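Local coordinates for proximal thread matrix protein 1 (Mytilus galloprovincialis, PDB 4CN8) that binds zinc, carries two von Willebrand factor type A domains and probably serves as a matrix protein in the proximal byssal thread of the mussel, at residues Cys245-Ala250 with Ala437-Lys442; His252-Phe257 with Gly294-Val299; Phe310-Tyr315 with Glu348-Arg353; Ile396-Gly401 with Phe418-Phe423; Gln105-Val110 with Val133-Gly138. All blocks are in the same frame, centred on the assembly; numbering follows the deposited sequence.

Contact 1 of 5, residues Cys245-Ala250 with Ala437-Lys442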
# COMPACT_ATOMS: atom_id res chain seq x y z
N CYS A 245 -4.58 10.00 0.44
CA CYS A 245 -3.30 9.79 1.10
C CYS A 245 -2.47 11.06 1.10
O CYS A 245 -2.40 11.79 0.11
CB CYS A 245 -2.54 8.65 0.44
SG CYS A 245 -2.76 7.08 1.29
N VAL A 246 -1.84 11.33 2.24
CA VAL A 246 -1.16 12.59 2.44
C VAL A 246 0.04 12.42 3.38
O VAL A 246 -0.02 11.68 4.37
CB VAL A 246 -2.15 13.63 3.00
CG1 VAL A 246 -1.45 14.73 3.79
CG2 VAL A 246 -2.97 14.23 1.87
N VAL A 247 1.13 13.11 3.05
CA VAL A 247 2.31 13.13 3.90
C VAL A 247 2.27 14.38 4.76
O VAL A 247 2.32 15.49 4.25
CB VAL A 247 3.60 13.14 3.06
CG1 VAL A 247 4.81 13.17 3.97
CG2 VAL A 247 3.64 11.92 2.17
N ASP A 248 2.17 14.19 6.07
CA ASP A 248 2.06 15.30 7.00
C ASP A 248 2.64 14.91 8.36
O ASP A 248 2.02 14.16 9.11
CB ASP A 248 0.59 15.71 7.15
CG ASP A 248 0.40 16.87 8.12
OD1 ASP A 248 1.35 17.66 8.30
OD2 ASP A 248 -0.71 16.98 8.69
N CYS A 249 3.82 15.43 8.67
CA CYS A 249 4.46 15.13 9.94
C CYS A 249 3.85 15.91 11.11
O CYS A 249 4.25 15.73 12.26
CB CYS A 249 5.96 15.41 9.86
SG CYS A 249 6.83 14.33 8.70
N ALA A 250 2.88 16.77 10.80
CA ALA A 250 2.18 17.52 11.83
C ALA A 250 0.91 16.80 12.26
O ALA A 250 0.23 17.22 13.19
CB ALA A 250 1.85 18.90 11.33
N ALA A 437 6.19 7.18 7.50
CA ALA A 437 5.72 7.31 8.87
C ALA A 437 4.77 8.50 9.05
O ALA A 437 3.86 8.46 9.88
CB ALA A 437 6.90 7.45 9.82
N CYS A 438 5.01 9.56 8.29
CA CYS A 438 4.18 10.76 8.34
C CYS A 438 2.97 10.65 7.42
O CYS A 438 2.12 11.54 7.38
CB CYS A 438 5.00 11.99 7.97
SG CYS A 438 6.24 12.45 9.20
N MET A 439 2.89 9.57 6.66
CA MET A 439 1.80 9.42 5.71
C MET A 439 0.56 8.93 6.43
O MET A 439 0.63 8.05 7.29
CB MET A 439 2.19 8.44 4.59
CG MET A 439 1.04 8.05 3.67
SD MET A 439 1.52 6.83 2.43
CE MET A 439 2.57 7.83 1.38
N SER A 440 -0.57 9.53 6.09
CA SER A 440 -1.84 9.11 6.64
C SER A 440 -2.89 9.14 5.55
O SER A 440 -2.95 10.08 4.74
CB SER A 440 -2.25 10.02 7.80
OG SER A 440 -2.23 11.38 7.42
N CYS A 441 -3.70 8.10 5.49
CA CYS A 441 -4.73 8.02 4.48
C CYS A 441 -6.10 8.10 5.12
O CYS A 441 -6.44 7.29 5.99
CB CYS A 441 -4.57 6.73 3.67
SG CYS A 441 -4.69 7.02 1.90
N LYS A 442 -6.88 9.09 4.70
CA LYS A 442 -8.18 9.33 5.30
C LYS A 442 -9.32 8.91 4.37
O LYS A 442 -9.37 9.34 3.22
CB LYS A 442 -8.35 10.81 5.65
CG LYS A 442 -7.82 11.17 7.03
CD LYS A 442 -8.30 12.55 7.48
CE LYS A 442 -9.81 12.56 7.73
NZ LYS A 442 -10.29 13.88 8.22

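Contact 2 of 5, residues His252-Phe257 with Gly294-Val299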
# COMPACT_ATOMS: atom_id res chain seq x y z
N HIS A 252 -1.58 13.50 13.50
CA HIS A 252 -1.55 12.56 14.61
C HIS A 252 -1.29 11.13 14.14
O HIS A 252 -1.86 10.67 13.14
CB HIS A 252 -2.86 12.62 15.38
CG HIS A 252 -3.11 13.94 16.05
ND1 HIS A 252 -4.08 14.11 17.02
CD2 HIS A 252 -2.51 15.14 15.90
CE1 HIS A 252 -4.07 15.36 17.43
NE2 HIS A 252 -3.12 16.01 16.77
N ALA A 253 -0.44 10.42 14.87
CA ALA A 253 -0.07 9.05 14.53
C ALA A 253 0.35 8.27 15.78
O ALA A 253 0.80 8.84 16.77
CB ALA A 253 1.05 9.06 13.53
N ASP A 254 0.19 6.95 15.71
CA ASP A 254 0.71 6.05 16.73
C ASP A 254 1.81 5.21 16.10
O ASP A 254 1.55 4.35 15.27
CB ASP A 254 -0.40 5.15 17.29
CG ASP A 254 -1.34 5.89 18.21
OD1 ASP A 254 -0.91 6.89 18.82
OD2 ASP A 254 -2.51 5.47 18.33
N ILE A 255 3.04 5.45 16.52
CA ILE A 255 4.18 4.82 15.87
C ILE A 255 4.93 3.92 16.82
O ILE A 255 5.42 4.36 17.86
CB ILE A 255 5.15 5.88 15.30
CG1 ILE A 255 4.46 6.63 14.17
CG2 ILE A 255 6.43 5.23 14.80
CD1 ILE A 255 5.28 7.74 13.58
N ALA A 256 5.03 2.66 16.44
CA ALA A 256 5.73 1.66 17.23
C ALA A 256 7.01 1.26 16.54
O ALA A 256 6.99 0.77 15.42
CB ALA A 256 4.85 0.44 17.44
N PHE A 257 8.13 1.45 17.22
CA PHE A 257 9.38 0.91 16.75
C PHE A 257 9.45 -0.52 17.21
O PHE A 257 9.23 -0.81 18.38
CB PHE A 257 10.57 1.69 17.32
CG PHE A 257 10.66 3.10 16.83
CD1 PHE A 257 11.07 3.38 15.55
CD2 PHE A 257 10.34 4.15 17.67
CE1 PHE A 257 11.17 4.69 15.11
CE2 PHE A 257 10.43 5.45 17.23
CZ PHE A 257 10.85 5.72 15.95
N GLY A 294 -0.95 14.70 19.68
CA GLY A 294 -0.17 14.65 18.45
C GLY A 294 0.26 13.24 18.11
O GLY A 294 -0.56 12.31 18.07
N THR A 295 1.55 13.08 17.86
CA THR A 295 2.10 11.78 17.51
C THR A 295 2.70 11.10 18.74
O THR A 295 3.57 11.65 19.41
CB THR A 295 3.15 11.88 16.39
OG1 THR A 295 2.51 12.27 15.17
CG2 THR A 295 3.82 10.53 16.17
N GLN A 296 2.21 9.89 19.02
CA GLN A 296 2.69 9.10 20.12
C GLN A 296 3.66 8.04 19.62
O GLN A 296 3.64 7.68 18.45
CB GLN A 296 1.52 8.44 20.84
CG GLN A 296 0.56 9.42 21.47
CD GLN A 296 -0.51 8.72 22.28
OE1 GLN A 296 -1.00 7.67 21.89
NE2 GLN A 296 -0.84 9.29 23.43
N PHE A 297 4.51 7.55 20.52
CA PHE A 297 5.57 6.62 20.15
C PHE A 297 5.66 5.46 21.12
O PHE A 297 5.32 5.60 22.29
CB PHE A 297 6.91 7.35 20.09
CG PHE A 297 7.13 8.12 18.83
CD1 PHE A 297 7.65 7.50 17.70
CD2 PHE A 297 6.80 9.46 18.75
CE1 PHE A 297 7.84 8.21 16.54
CE2 PHE A 297 7.00 10.17 17.59
CZ PHE A 297 7.52 9.55 16.49
N ALA A 298 6.10 4.31 20.62
CA ALA A 298 6.34 3.14 21.45
C ALA A 298 7.59 2.41 20.96
O ALA A 298 7.99 2.56 19.81
CB ALA A 298 5.16 2.22 21.42
N VAL A 299 8.21 1.62 21.84
CA VAL A 299 9.37 0.84 21.44
C VAL A 299 9.26 -0.59 21.93
O VAL A 299 9.07 -0.84 23.12
CB VAL A 299 10.68 1.44 22.00
CG1 VAL A 299 11.82 0.46 21.86
CG2 VAL A 299 11.01 2.74 21.30

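Contact 3 of 5, residues Phe310-Tyr315 with Glu348-Arg353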
# COMPACT_ATOMS: atom_id res chain seq x y z
N PHE A 310 8.56 0.56 26.21
CA PHE A 310 7.61 1.55 26.70
C PHE A 310 6.51 1.72 25.67
O PHE A 310 6.73 1.51 24.47
CB PHE A 310 8.30 2.89 27.00
CG PHE A 310 8.76 3.64 25.78
CD1 PHE A 310 7.87 4.38 25.02
CD2 PHE A 310 10.09 3.63 25.42
CE1 PHE A 310 8.30 5.07 23.91
CE2 PHE A 310 10.52 4.33 24.30
CZ PHE A 310 9.63 5.05 23.56
N GLY A 311 5.32 2.09 26.13
CA GLY A 311 4.14 2.17 25.28
C GLY A 311 3.78 3.58 24.87
O GLY A 311 4.44 4.53 25.27
N LEU A 312 2.71 3.71 24.10
CA LEU A 312 2.35 4.98 23.46
C LEU A 312 2.00 6.10 24.43
O LEU A 312 2.27 7.28 24.15
CB LEU A 312 1.18 4.77 22.50
CG LEU A 312 1.43 3.81 21.33
CD1 LEU A 312 0.13 3.38 20.70
CD2 LEU A 312 2.32 4.47 20.29
N LYS A 313 1.38 5.76 25.56
CA LYS A 313 0.89 6.78 26.48
C LYS A 313 1.88 7.14 27.60
O LYS A 313 1.60 8.03 28.41
CB LYS A 313 -0.46 6.36 27.06
CG LYS A 313 -1.64 6.80 26.21
CD LYS A 313 -2.99 6.34 26.78
CE LYS A 313 -3.16 6.74 28.24
NZ LYS A 313 -4.55 6.47 28.74
N ASP A 314 3.03 6.47 27.64
CA ASP A 314 4.02 6.67 28.69
C ASP A 314 4.70 8.06 28.72
O ASP A 314 5.07 8.54 29.79
CB ASP A 314 5.09 5.58 28.61
CG ASP A 314 4.57 4.21 28.99
OD1 ASP A 314 3.41 4.11 29.45
OD2 ASP A 314 5.31 3.22 28.85
N TYR A 315 4.89 8.69 27.57
CA TYR A 315 5.56 10.00 27.52
C TYR A 315 4.99 10.87 26.40
O TYR A 315 4.44 10.35 25.43
CB TYR A 315 7.07 9.83 27.32
CG TYR A 315 7.73 8.93 28.34
CD1 TYR A 315 7.80 9.29 29.67
CD2 TYR A 315 8.30 7.73 27.96
CE1 TYR A 315 8.40 8.47 30.60
CE2 TYR A 315 8.91 6.90 28.88
CZ TYR A 315 8.96 7.28 30.20
OH TYR A 315 9.56 6.45 31.12
N GLU A 348 0.22 -5.63 23.05
CA GLU A 348 0.62 -4.82 24.19
C GLU A 348 0.65 -3.32 23.91
O GLU A 348 0.58 -2.51 24.83
CB GLU A 348 2.00 -5.26 24.68
CG GLU A 348 2.06 -6.69 25.16
CD GLU A 348 1.38 -6.89 26.49
OE1 GLU A 348 0.67 -5.97 26.95
OE2 GLU A 348 1.55 -7.98 27.08
N VAL A 349 0.76 -2.95 22.64
CA VAL A 349 1.03 -1.56 22.28
C VAL A 349 -0.18 -0.83 21.71
O VAL A 349 -0.62 0.17 22.27
CB VAL A 349 2.20 -1.48 21.28
CG1 VAL A 349 2.47 -0.05 20.87
CG2 VAL A 349 3.44 -2.09 21.89
N PHE A 350 -0.72 -1.33 20.61
CA PHE A 350 -1.77 -0.62 19.88
C PHE A 350 -3.15 -0.61 20.54
O PHE A 350 -3.92 0.34 20.34
CB PHE A 350 -1.85 -1.13 18.44
CG PHE A 350 -0.71 -0.66 17.58
CD1 PHE A 350 -0.61 0.68 17.24
CD2 PHE A 350 0.26 -1.53 17.13
CE1 PHE A 350 0.43 1.14 16.47
CE2 PHE A 350 1.31 -1.08 16.36
CZ PHE A 350 1.39 0.26 16.03
N PRO A 351 -3.48 -1.64 21.34
CA PRO A 351 -4.76 -1.54 22.07
C PRO A 351 -4.73 -0.52 23.21
O PRO A 351 -5.79 0.01 23.56
CB PRO A 351 -4.96 -2.96 22.62
CG PRO A 351 -3.61 -3.58 22.61
CD PRO A 351 -2.85 -2.96 21.49
N ASN A 352 -3.55 -0.25 23.77
CA ASN A 352 -3.40 0.67 24.91
C ASN A 352 -2.98 2.10 24.55
O ASN A 352 -1.91 2.54 24.96
CB ASN A 352 -2.38 0.11 25.90
CG ASN A 352 -2.90 -1.08 26.67
OD1 ASN A 352 -4.03 -1.09 27.14
ND2 ASN A 352 -2.06 -2.11 26.79
N ARG A 353 -3.82 2.83 23.82
CA ARG A 353 -3.60 4.26 23.62
C ARG A 353 -4.41 5.07 24.64
O ARG A 353 -5.61 5.30 24.49
CB ARG A 353 -3.96 4.71 22.20
CG ARG A 353 -3.44 6.12 21.87
CD ARG A 353 -4.23 6.83 20.75
NE ARG A 353 -3.43 7.89 20.12
CZ ARG A 353 -3.67 9.21 20.21
NH1 ARG A 353 -4.71 9.68 20.89
NH2 ARG A 353 -2.86 10.06 19.59

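Contact 4 of 5, residues Ile396-Gly401 with Phe418-Phe423. With SO4 (sulfate ion), chain E.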
# COMPACT_ATOMS: atom_id res chain seq x y z
N ILE A 396 12.74 -2.67 7.62
CA ILE A 396 14.11 -2.29 7.34
C ILE A 396 15.06 -3.45 7.63
O ILE A 396 14.97 -4.09 8.67
CB ILE A 396 14.53 -1.09 8.19
CG1 ILE A 396 13.63 0.11 7.89
CG2 ILE A 396 16.00 -0.74 7.93
CD1 ILE A 396 13.86 1.30 8.80
N GLY A 397 15.97 -3.71 6.70
CA GLY A 397 16.98 -4.74 6.85
C GLY A 397 18.39 -4.16 6.83
O GLY A 397 18.73 -3.34 5.98
N VAL A 398 19.22 -4.60 7.78
CA VAL A 398 20.60 -4.14 7.85
C VAL A 398 21.57 -5.32 7.77
O VAL A 398 21.37 -6.35 8.43
CB VAL A 398 20.87 -3.36 9.14
CG1 VAL A 398 22.23 -2.68 9.07
CG2 VAL A 398 19.78 -2.33 9.37
N GLY A 399 22.60 -5.18 6.95
CA GLY A 399 23.59 -6.23 6.80
C GLY A 399 23.25 -7.29 5.76
O GLY A 399 22.57 -7.03 4.77
N THR A 400 23.74 -8.50 6.02
CA THR A 400 23.65 -9.58 5.05
C THR A 400 23.00 -10.84 5.63
O THR A 400 22.95 -11.88 4.97
CB THR A 400 25.05 -9.96 4.53
OG1 THR A 400 25.84 -10.49 5.61
CG2 THR A 400 25.75 -8.74 3.96
N GLY A 401 22.49 -10.74 6.85
CA GLY A 401 21.94 -11.90 7.53
C GLY A 401 20.42 -11.95 7.57
O GLY A 401 19.85 -12.93 8.02
N PHE A 418 13.09 -1.33 3.10
CA PHE A 418 14.37 -0.68 2.89
C PHE A 418 15.50 -1.59 3.34
O PHE A 418 15.35 -2.37 4.27
CB PHE A 418 14.43 0.64 3.64
CG PHE A 418 13.35 1.60 3.25
CD1 PHE A 418 12.06 1.45 3.71
CD2 PHE A 418 13.64 2.68 2.43
CE1 PHE A 418 11.07 2.34 3.34
CE2 PHE A 418 12.65 3.58 2.06
CZ PHE A 418 11.37 3.41 2.52
N THR A 419 16.64 -1.47 2.68
CA THR A 419 17.83 -2.23 3.06
C THR A 419 19.04 -1.30 3.09
O THR A 419 19.07 -0.26 2.42
CB THR A 419 18.11 -3.39 2.09
OG1 THR A 419 18.43 -2.87 0.79
CG2 THR A 419 16.90 -4.32 1.98
N THR A 420 20.03 -1.69 3.87
CA THR A 420 21.28 -0.95 3.92
C THR A 420 22.37 -1.90 4.39
O THR A 420 22.12 -2.82 5.18
CB THR A 420 21.16 0.27 4.85
OG1 THR A 420 22.29 1.13 4.67
CG2 THR A 420 21.07 -0.16 6.30
N SER A 421 23.57 -1.71 3.86
CA SER A 421 24.67 -2.62 4.14
C SER A 421 25.13 -2.56 5.60
O SER A 421 25.50 -3.58 6.17
CB SER A 421 25.84 -2.34 3.21
OG SER A 421 26.06 -0.94 3.08
N SER A 422 25.08 -1.38 6.21
CA SER A 422 25.52 -1.21 7.59
C SER A 422 24.65 -0.23 8.37
O SER A 422 23.87 0.52 7.80
CB SER A 422 26.98 -0.75 7.64
OG SER A 422 27.14 0.53 7.05
N PHE A 423 24.81 -0.25 9.69
CA PHE A 423 24.05 0.62 10.57
C PHE A 423 24.45 2.09 10.45
O PHE A 423 23.66 2.98 10.77
CB PHE A 423 24.20 0.16 12.02
CG PHE A 423 23.41 -1.07 12.33
CD1 PHE A 423 22.06 -0.98 12.64
CD2 PHE A 423 24.01 -2.31 12.32
CE1 PHE A 423 21.33 -2.11 12.93
CE2 PHE A 423 23.27 -3.44 12.61
CZ PHE A 423 21.93 -3.34 12.92
S SO4 E . 19.00 -4.71 -1.98
O1 SO4 E . 18.79 -5.06 -3.38
O2 SO4 E . 17.76 -4.15 -1.45
O3 SO4 E . 20.09 -3.74 -1.85
O4 SO4 E . 19.34 -5.91 -1.21

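Contact 5 of 5, residues Gln105-Val110 with Val133-Gly138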
# COMPACT_ATOMS: atom_id res chain seq x y z
N GLN A 105 -8.16 -0.82 -22.62
CA GLN A 105 -8.27 -2.25 -22.78
C GLN A 105 -6.87 -2.84 -22.90
O GLN A 105 -6.00 -2.27 -23.55
CB GLN A 105 -9.09 -2.58 -24.03
CG GLN A 105 -10.52 -2.08 -23.99
CD GLN A 105 -11.23 -2.19 -25.33
OE1 GLN A 105 -11.88 -1.25 -25.78
NE2 GLN A 105 -11.11 -3.36 -25.97
N PHE A 106 -6.67 -4.00 -22.29
CA PHE A 106 -5.38 -4.65 -22.36
C PHE A 106 -5.52 -6.17 -22.40
O PHE A 106 -6.41 -6.74 -21.76
CB PHE A 106 -4.51 -4.22 -21.17
CG PHE A 106 -4.80 -4.97 -19.91
CD1 PHE A 106 -4.14 -6.15 -19.63
CD2 PHE A 106 -5.74 -4.51 -19.02
CE1 PHE A 106 -4.41 -6.85 -18.48
CE2 PHE A 106 -6.02 -5.21 -17.87
CZ PHE A 106 -5.35 -6.38 -17.60
N SER A 107 -4.63 -6.80 -23.17
CA SER A 107 -4.51 -8.25 -23.21
C SER A 107 -3.31 -8.59 -24.09
O SER A 107 -2.18 -8.70 -23.60
CB SER A 107 -5.79 -8.90 -23.76
OG SER A 107 -6.12 -8.38 -25.04
N GLN A 108 -3.56 -8.74 -25.39
CA GLN A 108 -2.50 -8.73 -26.38
C GLN A 108 -2.38 -7.30 -26.89
O GLN A 108 -3.20 -6.84 -27.68
CB GLN A 108 -2.83 -9.68 -27.53
CG GLN A 108 -1.79 -9.71 -28.63
CD GLN A 108 -2.14 -10.66 -29.74
OE1 GLN A 108 -3.24 -11.23 -29.77
NE2 GLN A 108 -1.21 -10.86 -30.67
N GLY A 109 -1.37 -6.59 -26.41
CA GLY A 109 -1.24 -5.18 -26.72
C GLY A 109 -2.26 -4.37 -25.95
O GLY A 109 -2.95 -4.89 -25.07
N VAL A 110 -2.36 -3.10 -26.28
CA VAL A 110 -3.22 -2.19 -25.55
C VAL A 110 -4.05 -1.33 -26.50
O VAL A 110 -3.56 -0.87 -27.52
CB VAL A 110 -2.38 -1.26 -24.64
CG1 VAL A 110 -3.27 -0.30 -23.88
CG2 VAL A 110 -1.55 -2.09 -23.68
N VAL A 133 -15.47 -2.61 -27.48
CA VAL A 133 -15.38 -3.89 -28.16
C VAL A 133 -14.15 -4.66 -27.68
O VAL A 133 -13.02 -4.30 -28.00
CB VAL A 133 -15.32 -3.70 -29.68
CG1 VAL A 133 -15.27 -5.06 -30.38
CG2 VAL A 133 -16.51 -2.90 -30.14
N PRO A 134 -14.37 -5.72 -26.89
CA PRO A 134 -13.26 -6.54 -26.41
C PRO A 134 -12.60 -7.29 -27.55
O PRO A 134 -13.29 -7.96 -28.33
CB PRO A 134 -13.93 -7.51 -25.44
CG PRO A 134 -15.34 -7.56 -25.86
CD PRO A 134 -15.67 -6.21 -26.40
N ARG A 135 -11.27 -7.20 -27.64
CA ARG A 135 -10.54 -7.77 -28.76
C ARG A 135 -10.20 -9.25 -28.56
O ARG A 135 -9.68 -9.89 -29.46
CB ARG A 135 -9.26 -6.97 -28.98
CG ARG A 135 -9.48 -5.46 -29.01
CD ARG A 135 -8.18 -4.71 -28.76
NE ARG A 135 -7.60 -5.08 -27.48
CZ ARG A 135 -6.37 -4.80 -27.09
NH1 ARG A 135 -5.55 -4.13 -27.88
NH2 ARG A 135 -5.94 -5.21 -25.90
N ASN A 136 -10.51 -9.78 -27.38
CA ASN A 136 -10.11 -11.14 -27.03
C ASN A 136 -8.70 -11.50 -27.49
O ASN A 136 -8.51 -12.11 -28.54
CB ASN A 136 -11.12 -12.14 -27.57
CG ASN A 136 -12.45 -12.04 -26.87
OD1 ASN A 136 -12.56 -12.29 -25.67
ND2 ASN A 136 -13.48 -11.66 -27.61
N GLY A 137 -7.73 -11.11 -26.67
CA GLY A 137 -6.32 -11.34 -26.97
C GLY A 137 -5.82 -12.68 -26.46
O GLY A 137 -6.34 -13.22 -25.47
N GLY A 138 -4.80 -13.20 -27.13
CA GLY A 138 -4.28 -14.52 -26.83
C GLY A 138 -3.21 -14.52 -25.75
O GLY A 138 -2.66 -15.56 -25.40
O HOH W 1 -13.20 -0.61 -28.12

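Contact 1 of 5, residues Cys245-Ala250 with Ala437-Lys442
C438 and C249 are joined by a disulfide at one end of this antiparallel strand pair, and C245 and C441 by another at the other. In the first, both SG atoms stand beside their own backbone N (chi1 -70° at C438, -65° at C249), which turns the two sulfurs to face each other. C438 serves twice, because its carbonyl O also takes the backbone N-H of D248 at 3.0 Å. C245 and C441 form a non-hydrogen-bonded pair with CA atoms 4.1 Å apart. That spacing lets C245 SG bond to C441 SG at 2.0 Å. Between the bridges, V246 and S440 exchange two backbone bonds: V246 N to S440 O at 3.0 Å, and S440 N to V246 O at 2.8 Å. M439 sends its flexible, unbranched chain along the face that holds both C245 and V247; the chain bends at chi3 (-71°), and M439 CE comes 4.3 Å from V247 CG2. Helix 430-437 lies against the C249-C438 end, where V434 meets C249. One disulfide lies within the strand pair and the other just beyond it; strand 244-247 forms one margin of a small three-stranded antiparallel sheet, and C245-C441 is a cross-strand disulfide at a non-hydrogen-bonded site.

Contact 2 of 5, residues His252-Phe257 with Gly294-Val299
D254 to F257 pair in parallel register with Q296 to V299, the strand axes 4.5 Å apart and inclined at 19°, through four backbone bonds: Q296 N to A253 O, I255 N to Q296 O, A298 N to I255 O and F257 N to A298 O. One face of the pair is apolar. I255 lies beside the F297 ring and lays CG2 3.7 Å from F297 CE1. F257 has its ring beside the backbone N (chi1 -66°), which carries CE2 to 3.5 Å from F297 CD1; the two rings meet rim to rim with planes only 12° apart, and V299 CG2 fills in at 4.0 Å from F257 CD2. Replacing F257 by alanine is likely to leave F297 and V299 without this neighbour and open a gap against helix 272-284. The other face carries D254 and Q296 and, further along, small A256 and A298, whose methyls leave room for F350 and V349. At the start of both segments, G294, with no side chain to intervene, rests its CA over one face of the H252 ring, 3.7 Å from the ring centroid. Helix 272-284 covers the aromatic face through M280, I283 and V284, F287 meets F297 edge-to-face, R353 approaches D254 from a neighbouring loop, and strands 362-369 and 306-310 flank the pair.

Contact 3 of 5, residues Phe310-Tyr315 with Glu348-Arg353
V349, near the end of helix 338-349, receives L312 across its side chain: the two cross at about a right angle, with V349 CG1 4.0 Å from L312 CG. The same leucine sets CD1 3.7 Å from V349 O. Two branched, apolar residues suit this buried spot, which Q296 and D254 also border. F350 follows; its CB leads off, but the ring swings back until F350 CD1 is 4.5 Å from L312 CD1, while K363, V365 and A256 receive it on the sheet. In this von Willebrand factor type A fold the partner loop links edge strand 306-310 to helix 318-327, and a type I turn from G311 to D314 presents L312 to the helix end. D314 ties the turn by accepting the N-H of G311 on OD2 at 2.9 Å, met from above the carboxylate plane. Further along, N352 reaches back with ND2 to make a weak bond, 3.3 Å long, to E348 O. Last comes R353, its chain nearly straight from chi1 to chi3 (-167° at chi1), long enough to carry NE to a salt bridge with D254 OD1; K313 runs near its backbone, though the modelled closeness there is doubtful.

Contact 4 of 5, residues Ile396-Gly401 with Phe418-Phe423
G397 stands between F418 and T420 and spends both its backbone groups on them: its N-H goes to F418 O at 2.8 Å, and its carbonyl O takes the N-H of T420 at 3.0 Å. Two residues on, G399 N gives its hydrogen to T420 O, also at 3.0 Å. I396 and V398 turn their own backbone polar groups the other way, to L367 and T369, so that strand 392-398 is bonded along both sides. T419 OG1 donates to O2 of a sulfate ion at 2.7 Å, the anion being bonded as well to K404 NZ; it probably came from the crystallisation liquor. T420 OG1 has a weak bond to the O of the modified residue at position 425. Glycine fits position 399 because, at phi 86°, a side chain would be jammed against the preceding carbonyl O. Apolar contact completes the junction: V398, with CG1 anti to its own N (chi1 -169°), lays that methyl over the centre of the F423 ring, 3.6 Å from its centroid, a CH-pi contact. A serine in place of F423 would probably leave that methyl without its aromatic floor and uncover L368. Strand 417-420 ends the sheet, reached from 392-398 by a beta-alpha-beta crossover through helix 404-410; helix 430-437 packs on I396 and F418, while helix 272-284 meets F423 through N272, L275 and M276.

Contact 5 of 5, residues Gln105-Val110 with Val133-Gly138
R135 and Q105 approach each other by different torsions: the arginine chain bends at chi3 (-58°), which folds its guanidinium in against the loop S107-G109 between strands 100-106 and 110-112, whereas the glutamine stays extended beyond CG (chi2 169°) and delivers its amide to V133. There Q105 NE2 donates to V133 O at 2.9 Å from above the carbonyl plane. The other half of the amide is used too, since a water gives a hydrogen to Q105 OE1 at 2.8 Å and accepts one from V133 N at 3.1 Å; an amide, with donor and acceptor side by side, suits this double task. R135 NH2 makes a nearly straight bond to G109 O at 3.1 Å, the oxygen lying close to the guanidinium plane although the donor stands 61° out of the carbonyl plane. G109 O is gripped twice, for S107 N reaches it at 3.2 Å and closes this loop. G137 slides its CA to 3.5 Å from S107 OG, and a CB there would collide with that oxygen and with Q108 N, which explains the glycine. D62 gathers the polar ends: R135 NE forms a salt bridge with its OD2, which also takes Q105 NE2, and S107 OG bonds its OD1. D62 lies within the stretch that holds zinc ligands D61, S63 and S65, the sequence pattern of a metal-ion-dependent adhesion site. R135 probably offsets the charge of D62 and, with Q105 and S107, fixes the D62 carboxylate next in sequence to D61 and S63, while the S107 side chain lies about 4 Å from that of S63.

From the N terminus, contact 5 comes first, closing a short loop round strand 110-112 and helix 122-130 in the first von Willebrand factor type A domain, about 47 Å between centres from contact 2. Contact 1 then opens, and its far segment returns only near the C terminus, so contacts 2, 3 and 4 all nest inside its loop, following one another in series without crossing. Contact 2 joins neighbouring parallel strands of the second domain's sheet and touches contact 1 at I255 and A437. Contact 3 borders contact 2 and ties a loop to a helix end, whereas contact 4 joins strands toward the other edge of the same sheet.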